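Local coordinates for protein proliferating cell nuclear antigen (Entamoeba histolytica, PDB 3P91) that forms a ring-shaped trimeric sliding clamp of the PCNA family that probably encircles DNA and raises the processivity of DNA polymerase delta during replication, at residues 224-229 and 240-244; 206-210 and 231-235; 72-76 and 122-126; 19-23 and 220-224; 234-239 and 251-257. All coordinates share one frame; numbering follows the deposited sequence.

Interaction 1: residues 224-229 and 240-244; sequences LADNVK and MEFKG
Lys229 and Glu241 pair across the beta hairpin made by strands 227-232 and 238-244, part of the long antiparallel sheet of this DNA sliding clamp. Two backbone bonds join them: Lys229 N donates to Glu241 O over 3.1 Å, with the donor in the carbonyl plane and the N-H nearly straight at 171°, and Glu241 N returns a bond to Lys229 O at 2.8 Å. Their side chains leave the same face of the sheet and run side by side. A bend at the third torsion of Lys229 (74°) turns its amino group along the glutamate, where Lys229 NZ lies 3.7 Å from Glu241 OE2 in a long salt bridge.

The other face is apolar. Val228 holds CG2 anti to its own backbone nitrogen, and that methyl sits over one face of the Phe242 ring, 4.0 Å from the centroid, in a CH-pi contact; the same CG2 meets Met240 CG at 3.4 Å. At the base of the phenylalanine side chain, Leu224 CB comes within 4.1 Å of Phe242 CB, while the methyl of Ala225 rests near the Lys243 carbonyl.

Farther out, helix 145-158 packs beneath this apolar layer, with Phe148 touching both Val228 and Met240. Strands 139-144 and 247-253 flank the hairpin and extend the sheet on either side. Beyond the Lys229 pair the two strands separate, and a water takes over the bonding: it donates to Asn227 O and Glu241 O and accepts from Lys243 N, this last bond being 2.9 Å long.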
# COMPACT_ATOMS: atom_id res chain seq x y z
N LEU A 224 20.59 -6.14 -5.54
CA LEU A 224 21.61 -6.72 -6.40
C LEU A 224 22.47 -7.76 -5.70
O LEU A 224 23.09 -8.60 -6.36
CB LEU A 224 22.52 -5.64 -6.97
CG LEU A 224 22.03 -4.89 -8.21
CD1 LEU A 224 23.01 -3.80 -8.54
CD2 LEU A 224 21.87 -5.84 -9.38
N ALA A 225 22.51 -7.71 -4.38
CA ALA A 225 23.48 -8.50 -3.65
C ALA A 225 23.09 -8.63 -2.20
O ALA A 225 22.60 -7.68 -1.62
CB ALA A 225 24.84 -7.85 -3.75
N ASP A 226 23.32 -9.80 -1.62
CA ASP A 226 22.96 -10.05 -0.23
C ASP A 226 23.64 -9.09 0.74
O ASP A 226 23.02 -8.60 1.69
CB ASP A 226 23.28 -11.50 0.17
CG ASP A 226 22.18 -12.47 -0.24
OD1 ASP A 226 21.00 -12.17 0.03
OD2 ASP A 226 22.51 -13.52 -0.84
N ASN A 227 24.92 -8.83 0.48
CA ASN A 227 25.71 -7.92 1.29
C ASN A 227 26.14 -6.67 0.52
O ASN A 227 26.19 -6.67 -0.71
CB ASN A 227 26.94 -8.65 1.83
CG ASN A 227 26.59 -9.70 2.88
OD1 ASN A 227 25.78 -9.45 3.76
ND2 ASN A 227 27.20 -10.86 2.77
N VAL A 228 26.45 -5.60 1.24
CA VAL A 228 27.03 -4.41 0.64
C VAL A 228 28.45 -4.23 1.15
O VAL A 228 28.72 -4.48 2.32
CB VAL A 228 26.22 -3.14 0.96
CG1 VAL A 228 26.11 -2.93 2.45
CG2 VAL A 228 26.84 -1.92 0.28
N LYS A 229 29.36 -3.82 0.28
CA LYS A 229 30.73 -3.57 0.70
C LYS A 229 31.10 -2.09 0.63
O LYS A 229 31.09 -1.49 -0.44
CB LYS A 229 31.73 -4.41 -0.09
CG LYS A 229 33.06 -4.53 0.61
CD LYS A 229 34.05 -5.31 -0.22
CE LYS A 229 34.56 -4.47 -1.37
NZ LYS A 229 35.73 -5.11 -2.02
N MET A 240 30.88 2.10 -2.37
CA MET A 240 29.81 1.21 -1.96
C MET A 240 29.58 0.24 -3.11
O MET A 240 29.12 0.64 -4.17
CB MET A 240 28.54 2.00 -1.66
CG MET A 240 27.46 1.22 -0.93
SD MET A 240 25.97 2.20 -0.65
CE MET A 240 26.61 3.46 0.45
N GLU A 241 29.93 -1.02 -2.90
CA GLU A 241 29.88 -2.02 -3.96
C GLU A 241 28.80 -3.08 -3.77
O GLU A 241 28.68 -3.68 -2.71
CB GLU A 241 31.23 -2.72 -4.07
CG GLU A 241 31.16 -4.00 -4.89
CD GLU A 241 32.43 -4.82 -4.79
OE1 GLU A 241 32.32 -6.06 -4.68
OE2 GLU A 241 33.52 -4.23 -4.83
N PHE A 242 28.02 -3.30 -4.82
CA PHE A 242 27.06 -4.39 -4.84
C PHE A 242 27.46 -5.41 -5.91
O PHE A 242 27.15 -5.24 -7.09
CB PHE A 242 25.66 -3.85 -5.11
CG PHE A 242 25.17 -2.91 -4.07
CD1 PHE A 242 24.45 -3.38 -2.98
CD2 PHE A 242 25.44 -1.56 -4.15
CE1 PHE A 242 24.01 -2.51 -2.00
CE2 PHE A 242 24.99 -0.69 -3.18
CZ PHE A 242 24.28 -1.16 -2.10
N LYS A 243 28.16 -6.46 -5.49
CA LYS A 243 28.60 -7.50 -6.41
C LYS A 243 27.62 -8.66 -6.50
O LYS A 243 27.43 -9.40 -5.54
CB LYS A 243 29.99 -8.00 -6.01
CG LYS A 243 30.42 -9.24 -6.77
CD LYS A 243 31.90 -9.50 -6.59
CE LYS A 243 32.26 -9.71 -5.14
NZ LYS A 243 31.66 -10.97 -4.61
N GLY A 244 27.00 -8.81 -7.67
CA GLY A 244 26.09 -9.91 -7.92
C GLY A 244 26.80 -11.10 -8.54
O GLY A 244 28.03 -11.21 -8.49
O HOH W 1 28.74 -6.53 -2.61

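Interaction 2: residues 206-210 and 231-235; sequences VTASF and SLSGQ
Val206 and Leu232 supply the main apolar contact between strand 206-211 and the end of strand 227-232. Both methyls of the valine reach the branch point of the leucine, Val206 CG1 and CG2 each lying 4.0 Å from Leu232 CG. CG1 also meets Leu232 CD2, whereas CG2 packs in addition on the Ser233-Gly234 peptide, 3.4 Å from Gly234 N. The valine's first torsion of 49° sets CG1 between the backbone nitrogen and the carbonyl carbon and sends CG2 to the side where the chain passes from Ser233 to Gly234. Leu232 uses both of its own methyls: CD2 faces Val206, and CD1 reaches Phe210, stopping 4.0 Å from Phe210 CZ. The methyl meets this ring at its edge, close to the ring plane, and does not lie over a face.

Ala208 adds a smaller touch of another kind, its methyl CB resting against the backbone 4.0 Å from Ser233 O.

Polar contact is made through solvent, for no direct hydrogen bond links the two segments. One water donates to Thr207 O at 2.6 Å and to Gly234 O at 3.3 Å, bridging two main-chain carbonyls at the margin of the apolar patch.

The backbone of strand 206-211 is instead hydrogen-bonded to strand 162-167, whose Ile165 also touches both Phe210 and Leu232. Leu238 and Pro255 add further cover to the phenylalanine. The contact thus joins the four-stranded sheet holding 206-211 to the long sheet holding 227-232, as expected for the two-sheet DNA-clamp domain, here the C-terminal one.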
# COMPACT_ATOMS: atom_id res chain seq x y z
N VAL A 206 39.17 4.88 11.06
CA VAL A 206 38.78 5.88 10.08
C VAL A 206 37.36 6.35 10.29
O VAL A 206 36.47 5.55 10.62
CB VAL A 206 38.98 5.32 8.65
CG1 VAL A 206 38.35 3.95 8.53
CG2 VAL A 206 38.43 6.28 7.62
N THR A 207 37.14 7.65 10.13
CA THR A 207 35.81 8.23 10.24
C THR A 207 35.67 9.30 9.17
O THR A 207 36.63 10.01 8.88
CB THR A 207 35.59 8.91 11.61
OG1 THR A 207 36.07 8.06 12.66
CG2 THR A 207 34.11 9.20 11.83
N ALA A 208 34.47 9.43 8.61
CA ALA A 208 34.22 10.44 7.58
C ALA A 208 32.73 10.72 7.44
O ALA A 208 31.91 9.86 7.75
CB ALA A 208 34.79 9.98 6.24
N SER A 209 32.39 11.92 6.99
CA SER A 209 30.99 12.30 6.76
C SER A 209 30.66 12.36 5.28
O SER A 209 31.52 12.68 4.46
CB SER A 209 30.69 13.66 7.39
OG SER A 209 30.92 13.62 8.78
N PHE A 210 29.40 12.07 4.95
CA PHE A 210 28.96 11.94 3.58
C PHE A 210 27.58 12.53 3.41
O PHE A 210 26.83 12.65 4.37
CB PHE A 210 28.92 10.47 3.19
CG PHE A 210 30.26 9.78 3.29
CD1 PHE A 210 31.16 9.84 2.23
CD2 PHE A 210 30.61 9.07 4.43
CE1 PHE A 210 32.40 9.21 2.32
CE2 PHE A 210 31.84 8.44 4.52
CZ PHE A 210 32.74 8.51 3.46
N SER A 231 34.06 0.51 1.16
CA SER A 231 35.49 0.73 1.31
C SER A 231 35.71 2.14 1.79
O SER A 231 35.42 3.10 1.09
CB SER A 231 36.20 0.48 -0.00
OG SER A 231 36.10 -0.88 -0.36
N LEU A 232 36.26 2.26 3.00
CA LEU A 232 36.26 3.51 3.74
C LEU A 232 37.65 4.17 3.87
O LEU A 232 38.61 3.52 4.28
CB LEU A 232 35.67 3.25 5.13
CG LEU A 232 35.30 4.42 6.05
CD1 LEU A 232 34.44 5.41 5.30
CD2 LEU A 232 34.57 3.88 7.27
N SER A 233 37.73 5.45 3.52
CA SER A 233 38.94 6.25 3.69
C SER A 233 38.58 7.61 4.29
O SER A 233 37.50 8.14 4.03
CB SER A 233 39.63 6.47 2.35
OG SER A 233 39.73 5.27 1.61
N GLY A 234 39.49 8.18 5.07
CA GLY A 234 39.24 9.45 5.74
C GLY A 234 39.19 10.67 4.84
O GLY A 234 38.46 11.62 5.13
N GLN A 235 39.95 10.65 3.75
CA GLN A 235 40.05 11.82 2.87
C GLN A 235 39.61 11.57 1.43
O GLN A 235 39.19 12.50 0.73
CB GLN A 235 41.47 12.39 2.88
CG GLN A 235 41.81 13.24 4.10
CD GLN A 235 41.98 12.41 5.35
OE1 GLN A 235 42.75 11.46 5.36
NE2 GLN A 235 41.24 12.76 6.40
O HOH W 2 38.17 12.08 8.35

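Interaction 3: residues 72-76 and 122-126; sequences TLGIN and LVDIE
Gly74 and Val123 bring their backbones together where the linker after strand 114-121 crosses strand 71-76, an outermost strand of the long sheet within this chain of the PCNA-type clamp. The two directions are 90° apart, so the backbones bond at a single crossing and no strand ladder develops. There Val123 N donates to Gly74 O over 2.7 Å, with the donor tilted 27° from the carbonyl plane. A second, weaker link runs the other way, from Gly74 CA to Val123 O at 3.3 Å. Glycine suits this crossing, because its bare alpha carbon lets the linker come close.

Hydrophobic side chains surround the crossing. Leu122 spreads its two methyls along the strand: CD1 meets Leu73 CD2 at 3.8 Å, and CD2 approaches Ile75 CG1. Val123 places CG2 against the strand beyond Gly74, near Asn76 N. The carboxamide of Asn76 serves another purpose, its OD1 capping helix 77-84 through His79 N.

Strand 30-36 binds the backbone of strand 71-76 on its other side, through Phe33 and Thr31. Ile125 completes the contact from the linker: its CG1 lies anti to the carbonyl carbon (chi1 -58°), directing the chain end back over the glycine, where Ile125 CD1 settles 3.8 Å from Gly74 CA and 3.7 Å from Ile75 N.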
# COMPACT_ATOMS: atom_id res chain seq x y z
N THR A 72 27.23 2.08 -28.09
CA THR A 72 26.76 2.76 -26.89
C THR A 72 25.29 3.10 -27.04
O THR A 72 24.90 3.80 -27.96
CB THR A 72 27.58 4.03 -26.58
OG1 THR A 72 26.76 4.97 -25.88
CG2 THR A 72 28.07 4.66 -27.86
N LEU A 73 24.46 2.59 -26.13
CA LEU A 73 23.03 2.84 -26.16
C LEU A 73 22.62 3.92 -25.17
O LEU A 73 22.77 3.75 -23.97
CB LEU A 73 22.25 1.56 -25.86
CG LEU A 73 22.67 0.28 -26.59
CD1 LEU A 73 22.08 -0.91 -25.88
CD2 LEU A 73 22.25 0.30 -28.04
N GLY A 74 22.09 5.02 -25.69
CA GLY A 74 21.60 6.11 -24.86
C GLY A 74 20.24 5.80 -24.29
O GLY A 74 19.24 5.82 -25.00
N ILE A 75 20.19 5.52 -22.99
CA ILE A 75 18.99 4.98 -22.37
C ILE A 75 18.36 5.85 -21.28
O ILE A 75 19.01 6.18 -20.29
CB ILE A 75 19.27 3.58 -21.80
CG1 ILE A 75 19.26 2.55 -22.93
CG2 ILE A 75 18.24 3.22 -20.76
CD1 ILE A 75 19.68 1.18 -22.50
N ASN A 76 17.09 6.20 -21.47
CA ASN A 76 16.29 6.84 -20.43
C ASN A 76 15.78 5.77 -19.48
O ASN A 76 14.91 4.96 -19.84
CB ASN A 76 15.11 7.61 -21.03
CG ASN A 76 14.24 8.28 -19.97
OD1 ASN A 76 13.85 7.65 -18.99
ND2 ASN A 76 13.94 9.55 -20.16
N LEU A 122 15.77 4.96 -28.36
CA LEU A 122 17.01 5.35 -27.71
C LEU A 122 17.13 6.86 -27.71
O LEU A 122 16.44 7.57 -28.45
CB LEU A 122 18.21 4.73 -28.41
CG LEU A 122 18.21 3.20 -28.38
CD1 LEU A 122 19.39 2.63 -29.13
CD2 LEU A 122 18.21 2.74 -26.95
N VAL A 123 18.03 7.35 -26.87
CA VAL A 123 18.24 8.78 -26.70
C VAL A 123 19.67 9.17 -27.06
O VAL A 123 20.56 8.32 -27.15
CB VAL A 123 17.95 9.17 -25.25
CG1 VAL A 123 17.85 10.69 -25.12
CG2 VAL A 123 16.67 8.51 -24.77
N ASP A 124 19.87 10.46 -27.30
CA ASP A 124 21.20 10.99 -27.49
C ASP A 124 21.72 11.54 -26.17
O ASP A 124 21.18 12.51 -25.63
CB ASP A 124 21.21 12.09 -28.54
CG ASP A 124 21.54 11.57 -29.91
OD1 ASP A 124 22.24 10.53 -29.99
OD2 ASP A 124 21.10 12.18 -30.91
N ILE A 125 22.76 10.91 -25.65
CA ILE A 125 23.35 11.35 -24.41
C ILE A 125 24.74 11.87 -24.67
O ILE A 125 25.65 11.12 -25.03
CB ILE A 125 23.36 10.22 -23.39
CG1 ILE A 125 21.93 9.73 -23.17
CG2 ILE A 125 23.98 10.68 -22.10
CD1 ILE A 125 21.80 8.69 -22.10
N GLU A 126 24.91 13.18 -24.51
CA GLU A 126 26.21 13.81 -24.73
C GLU A 126 26.89 13.96 -23.38
O GLU A 126 26.59 14.89 -22.62

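Interaction 4: residues 19-23 and 220-224; sequences RVVES and KSAPL
Ser221 and Ser23 meet closely where the turn after helix 212-218 packs on helix 14-25, bringing the two halves of the chain together. Ser221 OG lies 3.2 Å from Ser23 CB, a contact with carbon; its hydrogen-bond partner is Phe218 O, in its own half. A water joins the pair as well, lying 3.2 Å from Ser221 OG and donating to Ser23 O. The hydroxyl of Ser23 is turned back into its helix: with chi1 at -52°, Ser23 OG donates to Arg19 O over 2.7 Å. Ser23 N reaches that same oxygen from the opposite face of the carbonyl plane, so two donors grip Arg19 O, and the OG bond restrains the serine's rotation.

Next in sequence, Pro223 faces Arg19. The extended arginine chain runs past the proline carbonyl, with Arg19 CD 3.8 Å from Pro223 O and the guanidinium group oblique to it.

Leu224, at the end of the short 3-10 turn, sends its two methyls to different parts of the helix. CD2 fits between Arg19 CB, at 4.0 Å, and Val20 CG2, at 3.9 Å; CD1 lies near Ser23 OG. Leu249 of strand 247-253 touches Ser23, Ser221 and Leu224, closing the cluster from the sheet side.

On its other flank the helix packs, through Val21, against helix 77-84. A helix of the N-terminal domain meeting a turn of the C-terminal domain beside a continuous sheet is characteristic of the two-domain PCNA subunit.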
# COMPACT_ATOMS: atom_id res chain seq x y z
N ARG A 19 16.75 -5.48 -11.71
CA ARG A 19 17.37 -4.97 -10.49
C ARG A 19 18.45 -3.93 -10.78
O ARG A 19 18.56 -2.93 -10.09
CB ARG A 19 17.94 -6.12 -9.69
CG ARG A 19 16.87 -7.03 -9.19
CD ARG A 19 17.43 -8.31 -8.63
NE ARG A 19 16.35 -9.06 -8.00
CZ ARG A 19 16.44 -10.32 -7.59
NH1 ARG A 19 17.58 -10.99 -7.76
NH2 ARG A 19 15.39 -10.91 -7.02
N VAL A 20 19.24 -4.19 -11.81
CA VAL A 20 20.24 -3.24 -12.26
C VAL A 20 19.59 -1.89 -12.56
O VAL A 20 20.02 -0.86 -12.04
CB VAL A 20 20.95 -3.77 -13.51
CG1 VAL A 20 21.63 -2.64 -14.28
CG2 VAL A 20 21.93 -4.85 -13.13
N VAL A 21 18.55 -1.92 -13.39
CA VAL A 21 17.88 -0.70 -13.82
C VAL A 21 17.18 0.09 -12.70
O VAL A 21 17.15 1.33 -12.73
CB VAL A 21 16.91 -1.01 -14.98
CG1 VAL A 21 16.07 0.20 -15.32
CG2 VAL A 21 17.71 -1.45 -16.18
N GLU A 22 16.61 -0.59 -11.71
CA GLU A 22 16.07 0.09 -10.54
C GLU A 22 17.17 0.80 -9.76
O GLU A 22 17.10 2.00 -9.51
CB GLU A 22 15.37 -0.90 -9.62
CG GLU A 22 14.04 -1.34 -10.14
CD GLU A 22 13.28 -0.17 -10.73
OE1 GLU A 22 13.01 -0.20 -11.95
OE2 GLU A 22 12.98 0.78 -9.98
N SER A 23 18.18 0.04 -9.38
CA SER A 23 19.31 0.57 -8.65
C SER A 23 19.87 1.77 -9.37
O SER A 23 20.15 2.80 -8.77
CB SER A 23 20.37 -0.51 -8.51
OG SER A 23 19.79 -1.69 -7.98
N LYS A 220 19.77 1.76 -1.88
CA LYS A 220 18.61 1.11 -2.48
C LYS A 220 18.99 0.09 -3.54
O LYS A 220 18.12 -0.51 -4.15
CB LYS A 220 17.68 2.15 -3.09
CG LYS A 220 17.13 3.15 -2.11
CD LYS A 220 16.33 4.22 -2.84
CE LYS A 220 15.90 5.32 -1.89
NZ LYS A 220 15.21 6.42 -2.63
N SER A 221 20.29 -0.09 -3.76
CA SER A 221 20.78 -1.07 -4.72
C SER A 221 20.87 -2.46 -4.09
O SER A 221 21.33 -3.41 -4.72
CB SER A 221 22.14 -0.65 -5.27
OG SER A 221 22.04 0.57 -5.97
N ALA A 222 20.43 -2.56 -2.84
CA ALA A 222 20.49 -3.79 -2.05
C ALA A 222 20.04 -5.05 -2.80
O ALA A 222 20.67 -6.09 -2.68
CB ALA A 222 19.69 -3.63 -0.75
N PRO A 223 18.95 -4.96 -3.57
CA PRO A 223 18.47 -6.13 -4.32
C PRO A 223 19.53 -6.84 -5.16
O PRO A 223 19.39 -8.03 -5.44
CB PRO A 223 17.39 -5.53 -5.23
CG PRO A 223 16.87 -4.38 -4.45
CD PRO A 223 18.07 -3.80 -3.75
N LEU A 224 20.59 -6.14 -5.54
CA LEU A 224 21.61 -6.72 -6.40
C LEU A 224 22.47 -7.76 -5.70
O LEU A 224 23.09 -8.60 -6.36
CB LEU A 224 22.52 -5.64 -6.97
CG LEU A 224 22.03 -4.89 -8.21
CD1 LEU A 224 23.01 -3.80 -8.54
CD2 LEU A 224 21.87 -5.84 -9.38
O HOH W 3 20.20 3.18 -6.35

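Interaction 5: residues 234-239 and 251-257; sequences GQAPLI and FYLAPKF
Leu238 and Leu253 form an antiparallel hydrogen-bonded pair in the beta hairpin of strands 238-244 and 247-253. Leu238 N donates to Leu253 O at 2.7 Å, though bent to 140°, and Leu253 N answers with a straighter bond to Leu238 O at 3.1 Å. Weaker CA-H...O contacts lie alongside, such as Ile239 CA at 3.3 Å from Phe251 O.

Apolar contacts occupy the opposite face from the two leucines. Ile239 and Tyr252, the neighbouring non-hydrogen-bonded pair, lie side by side with their side chains pointing the same way. A first torsion of -41° in Ile239 sets CG2 anti to the backbone nitrogen, and this is the branch that stands over one face of the tyrosine ring; Ile239 CG1 comes to 4.2 Å from Tyr252 CE1.

Past the strands, rings meet main-chain carbonyls. The ring of Pro255 lies against two successive peptides, placing CG 3.5 Å from Gln235 O and CD 3.5 Å from Ala236 O. Phe257 approaches edge-on, with CZ 3.3 Å from Gly234 O near the plane of the ring.

Strand 227-232 adjoins the hairpin beside strand 238-244, bonding Ser231 to Ile239, while Leu52 bonds to Tyr252 across the other edge. Beneath the leucine face lie helix 212-218, which supplies Ile215 and Phe218 to Leu253, and strand 206-211, whose Phe210 touches Leu238, Leu253 and Pro255.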
# COMPACT_ATOMS: atom_id res chain seq x y z
N GLY A 234 39.49 8.18 5.07
CA GLY A 234 39.24 9.45 5.74
C GLY A 234 39.19 10.67 4.84
O GLY A 234 38.46 11.62 5.13
N GLN A 235 39.95 10.65 3.75
CA GLN A 235 40.05 11.82 2.87
C GLN A 235 39.61 11.57 1.43
O GLN A 235 39.19 12.50 0.73
CB GLN A 235 41.47 12.39 2.88
CG GLN A 235 41.81 13.24 4.10
CD GLN A 235 41.98 12.41 5.35
OE1 GLN A 235 42.75 11.46 5.36
NE2 GLN A 235 41.24 12.76 6.40
N ALA A 236 39.71 10.31 0.99
CA ALA A 236 39.38 9.92 -0.38
C ALA A 236 37.99 9.28 -0.47
O ALA A 236 37.48 8.77 0.53
CB ALA A 236 40.46 8.96 -0.92
N PRO A 237 37.37 9.29 -1.66
CA PRO A 237 36.00 8.80 -1.81
C PRO A 237 35.75 7.38 -1.31
O PRO A 237 36.57 6.48 -1.51
CB PRO A 237 35.72 8.90 -3.32
CG PRO A 237 37.01 9.26 -3.95
CD PRO A 237 37.85 9.92 -2.90
N LEU A 238 34.62 7.22 -0.64
CA LEU A 238 34.14 5.92 -0.23
C LEU A 238 33.69 5.12 -1.45
O LEU A 238 33.30 5.69 -2.46
CB LEU A 238 32.96 6.10 0.72
CG LEU A 238 32.04 4.91 1.01
CD1 LEU A 238 32.59 4.03 2.10
CD2 LEU A 238 30.67 5.42 1.35
N ILE A 239 33.75 3.80 -1.34
CA ILE A 239 33.15 2.92 -2.34
C ILE A 239 32.03 2.12 -1.71
O ILE A 239 32.20 1.53 -0.64
CB ILE A 239 34.16 1.91 -2.91
CG1 ILE A 239 35.51 2.57 -3.14
CG2 ILE A 239 33.65 1.30 -4.20
CD1 ILE A 239 36.55 1.59 -3.54
N PHE A 251 29.55 2.62 -6.41
CA PHE A 251 29.39 4.06 -6.30
C PHE A 251 30.60 4.65 -5.63
O PHE A 251 31.18 4.03 -4.74
CB PHE A 251 28.16 4.39 -5.47
CG PHE A 251 26.91 3.81 -6.00
CD1 PHE A 251 26.12 4.52 -6.87
CD2 PHE A 251 26.51 2.55 -5.62
CE1 PHE A 251 24.95 4.00 -7.36
CE2 PHE A 251 25.34 2.01 -6.10
CZ PHE A 251 24.56 2.74 -6.98
N TYR A 252 30.98 5.85 -6.05
CA TYR A 252 32.12 6.55 -5.49
C TYR A 252 31.67 7.89 -4.96
O TYR A 252 31.15 8.71 -5.72
CB TYR A 252 33.20 6.76 -6.54
CG TYR A 252 33.79 5.48 -7.07
CD1 TYR A 252 35.02 5.04 -6.63
CD2 TYR A 252 33.11 4.71 -8.02
CE1 TYR A 252 35.57 3.88 -7.11
CE2 TYR A 252 33.65 3.54 -8.50
CZ TYR A 252 34.89 3.13 -8.04
OH TYR A 252 35.47 1.97 -8.51
N LEU A 253 31.89 8.11 -3.67
CA LEU A 253 31.45 9.35 -3.03
C LEU A 253 32.53 9.94 -2.13
O LEU A 253 33.03 9.29 -1.21
CB LEU A 253 30.16 9.12 -2.25
CG LEU A 253 29.57 10.38 -1.62
CD1 LEU A 253 29.12 11.37 -2.68
CD2 LEU A 253 28.42 10.02 -0.68
N ALA A 254 32.87 11.20 -2.39
CA ALA A 254 33.88 11.89 -1.62
C ALA A 254 33.34 12.35 -0.26
O ALA A 254 32.20 12.81 -0.16
CB ALA A 254 34.42 13.07 -2.41
N PRO A 255 34.16 12.24 0.79
CA PRO A 255 33.73 12.70 2.11
C PRO A 255 33.48 14.21 2.16
O PRO A 255 33.97 14.95 1.31
CB PRO A 255 34.89 12.29 3.01
CG PRO A 255 36.04 12.14 2.10
CD PRO A 255 35.50 11.65 0.82
N LYS A 256 32.68 14.66 3.13
CA LYS A 256 32.38 16.07 3.27
C LYS A 256 33.21 16.56 4.44
O LYS A 256 33.62 15.76 5.27
CB LYS A 256 30.89 16.28 3.54
N PHE A 257 33.47 17.86 4.50
CA PHE A 257 34.29 18.42 5.59
C PHE A 257 33.78 19.75 6.16
O PHE A 257 33.14 20.54 5.47
CB PHE A 257 35.75 18.56 5.15
CG PHE A 257 36.47 17.24 5.04
CD1 PHE A 257 36.76 16.50 6.18
CD2 PHE A 257 36.86 16.74 3.81
CE1 PHE A 257 37.43 15.28 6.08
CE2 PHE A 257 37.52 15.53 3.71
CZ PHE A 257 37.80 14.80 4.85

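In the fold
Interactions 1 and 5 are adjacent strand pairings of one sheet, sharing strand 238-244, and both combine main-chain bonds with side chains on two faces. Interaction 2 shares Gly234 and Gln235 with interaction 5, but it is the buried contact of the five, largely apolar, between sheets and without direct hydrogen bonds; the other four are partly buried. Interaction 4 lies nearest the centre of the chain and joins the N- and C-terminal halves; it shares Leu224 with interaction 1, and Phe242 of that contact packs on Ser221. Interaction 3 touches none of the others, and one backbone bond at a right-angled crossing replaces the ladders of interactions 1 and 5.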